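Local coordinates for protein citrate lyase (Yersinia pestis, PDB 3QLL) that is a putative citrate lyase beta subunit-like protein with probable magnesium-dependent lyase activity, at residues 201-206 against 239-244. Numbering follows the deposited sequence.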
loop_
_atom_site.group_PDB
_atom_site.type_symbol
_atom_site.label_atom_id
_atom_site.label_comp_id
_atom_site.label_asym_id
_atom_site.label_seq_id
_atom_site.Cartn_x
_atom_site.Cartn_y
_atom_site.Cartn_z
ATOM N N SER A 201 16.099 -6.747 -1.328
ATOM C CA SER A 201 15.775 -6.968 0.089
ATOM C C SER A 201 15.733 -5.714 0.963
ATOM O O SER A 201 15.416 -5.789 2.158
ATOM C CB SER A 201 16.745 -7.974 0.706
ATOM O OG SER A 201 16.461 -9.269 0.276
ATOM N N THR A 202 16.195 -4.598 0.421
ATOM C CA THR A 202 16.220 -3.347 1.161
ATOM C C THR A 202 14.816 -2.858 1.606
ATOM O O THR A 202 13.784 -3.347 1.129
ATOM C CB THR A 202 16.921 -2.274 0.384
ATOM O OG1 THR A 202 16.318 -2.121 -0.906
ATOM C CG2 THR A 202 18.429 -2.685 0.271
ATOM N N TRP A 203 14.822 -2.031 2.653
ATOM C CA TRP A 203 13.621 -1.457 3.257
ATOM C C TRP A 203 12.522 -0.941 2.283
ATOM O O TRP A 203 11.349 -1.306 2.421
ATOM C CB TRP A 203 13.980 -0.347 4.247
ATOM C CG TRP A 203 12.772 0.038 5.073
ATOM C CD1 TRP A 203 11.884 1.062 4.823
ATOM C CD2 TRP A 203 12.305 -0.613 6.274
ATOM N NE1 TRP A 203 10.907 1.087 5.803
ATOM C CE2 TRP A 203 11.135 0.075 6.698
ATOM C CE3 TRP A 203 12.769 -1.686 7.044
ATOM C CZ2 TRP A 203 10.430 -0.278 7.861
ATOM C CZ3 TRP A 203 12.044 -2.060 8.209
ATOM C CH2 TRP A 203 10.899 -1.349 8.599
ATOM N N GLU A 204 12.927 -0.060 1.369
ATOM C CA GLU A 204 12.010 0.720 0.538
ATOM C C GLU A 204 11.127 -0.152 -0.363
ATOM O O GLU A 204 9.898 -0.015 -0.325
ATOM C CB GLU A 204 12.755 1.834 -0.275
ATOM C CG GLU A 204 13.426 2.895 0.633
ATOM C CD GLU A 204 14.917 2.574 0.976
ATOM O OE1 GLU A 204 15.364 1.414 0.744
ATOM O OE2 GLU A 204 15.649 3.484 1.449
ATOM N N PRO A 205 11.728 -1.116 -1.104
ATOM C CA PRO A 205 10.891 -1.962 -1.969
ATOM C C PRO A 205 9.898 -2.841 -1.210
ATOM O O PRO A 205 8.996 -3.367 -1.879
ATOM C CB PRO A 205 11.925 -2.856 -2.678
ATOM C CG PRO A 205 13.154 -2.104 -2.639
ATOM C CD PRO A 205 13.157 -1.374 -1.327
ATOM N N LEU A 206 10.112 -3.028 0.086
ATOM C CA LEU A 206 9.315 -3.879 0.933
ATOM C C LEU A 206 8.444 -3.092 1.941
ATOM O O LEU A 206 7.688 -3.694 2.708
ATOM C CB LEU A 206 10.219 -4.894 1.695
ATOM C CG LEU A 206 10.986 -5.914 0.843
ATOM C CD1 LEU A 206 11.927 -6.749 1.640
ATOM C CD2 LEU A 206 9.998 -6.790 0.003
ATOM N N GLN A 239 20.714 -2.237 13.566
ATOM C CA GLN A 239 20.141 -1.204 14.434
ATOM C C GLN A 239 19.105 -0.325 13.733
ATOM O O GLN A 239 18.037 -0.042 14.273
ATOM C CB GLN A 239 21.254 -0.313 15.023
ATOM C CG GLN A 239 22.113 -0.993 16.083
ATOM C CD GLN A 239 23.321 -0.181 16.540
ATOM O OE1 GLN A 239 23.701 0.831 15.908
ATOM N NE2 GLN A 239 24.001 -0.670 17.578
ATOM N N SER A 240 19.477 0.132 12.550
ATOM C CA SER A 240 18.646 0.958 11.713
ATOM C C SER A 240 17.333 0.233 11.332
ATOM O O SER A 240 16.242 0.819 11.457
ATOM C CB SER A 240 19.408 1.387 10.471
ATOM O OG SER A 240 18.588 2.166 9.624
ATOM N N GLU A 241 17.448 -1.018 10.850
ATOM C CA GLU A 241 16.281 -1.811 10.429
ATOM C C GLU A 241 15.353 -2.072 11.617
ATOM O O GLU A 241 14.089 -1.968 11.491
ATOM C CB GLU A 241 16.695 -3.135 9.745
ATOM C CG GLU A 241 15.511 -3.925 9.188
ATOM C CD GLU A 241 15.902 -5.116 8.284
ATOM O OE1 GLU A 241 15.816 -6.283 8.732
ATOM O OE2 GLU A 241 16.281 -4.865 7.103
ATOM N N THR A 242 15.962 -2.383 12.761
ATOM C CA THR A 242 15.193 -2.667 13.968
ATOM C C THR A 242 14.354 -1.454 14.432
ATOM O O THR A 242 13.162 -1.573 14.712
ATOM C CB THR A 242 16.137 -3.138 15.126
ATOM O OG1 THR A 242 16.960 -4.206 14.648
ATOM C CG2 THR A 242 15.366 -3.623 16.322
ATOM N N LEU A 243 14.968 -0.278 14.429
ATOM C CA LEU A 243 14.291 0.967 14.760
ATOM C C LEU A 243 13.153 1.316 13.786
ATOM O O LEU A 243 12.064 1.728 14.199
ATOM C CB LEU A 243 15.307 2.103 14.804
ATOM C CG LEU A 243 16.128 2.181 16.090
ATOM C CD1 LEU A 243 17.246 3.233 15.970
ATOM C CD2 LEU A 243 15.249 2.404 17.319
ATOM N N ARG A 244 13.432 1.190 12.490
ATOM C CA ARG A 244 12.416 1.388 11.446
ATOM C C ARG A 244 11.232 0.457 11.665
ATOM O O ARG A 244 10.073 0.879 11.532
ATOM C CB ARG A 244 12.999 1.158 10.049
ATOM C CG ARG A 244 13.745 2.354 9.499
ATOM C CD ARG A 244 14.233 2.125 8.054
ATOM N NE ARG A 244 13.685 3.121 7.135
ATOM C CZ ARG A 244 14.215 3.433 5.953
ATOM N NH1 ARG A 244 15.302 2.801 5.523
ATOM N NH2 ARG A 244 13.651 4.363 5.187
HETATM O O HOH W 1 14.282 -4.927 5.137
#
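Arg-244 lies along one face of the Trp-203 indole. Its CB sits over the six-membered ring, 3.6 Å from the centroid, in a CH-pi contact, and CD over the middle of the indole, while the guanidinium lies over the five-membered ring, shifted toward CD1, its CZ 3.5 Å from Trp-203 CD1. The two planes are only 8° apart, so this is a flat cation-pi stack. Arginine suits the place because its aliphatic part can rest on one ring and its delocalised charge on the other; tryptophan supplies a surface long enough for both. With Trp-203 CG anti to the backbone N (chi1 -168°), the indole reaches across to helix 235-248, and a bend at chi3 of Arg-244 (121°) lays the guanidinium along it. Nearer the helix backbone, the far end of the indole meets Glu-241, whose CG packs 4.1 Å from Trp-203 CZ3. Phe-248 of the same chain meets the Trp-203 indole edge-to-face.

Away from this stack the contact is polar and loose. Glu-204 OE2 lies near the plane of the guanidinium but 4.1 Å from Arg-244 NH1, beyond a salt bridge, so the attraction is probably weak; Arg-244 NH2 also has a long, weak ion pair with Glu-204 OE1 of the third subunit. Glu-241 OE1 forms a salt bridge with Lys-253, and OE2 accepts a 2.8 Å hydrogen bond from a water that also donates weakly to Ser-201 O. Glutamate thus combines aliphatic packing with a charged end that links helix to strand 252-255 and, through water, to the turn before helix 203-220. No direct hydrogen bond joins the two segments. The arrangement joins the start of helix 203-220 to helix 235-248, neighbouring outer helices that precede and follow strand 224-226 in the eight-stranded parallel TIM barrel of the HpcH/HpaI aldolase/citrate lyase family.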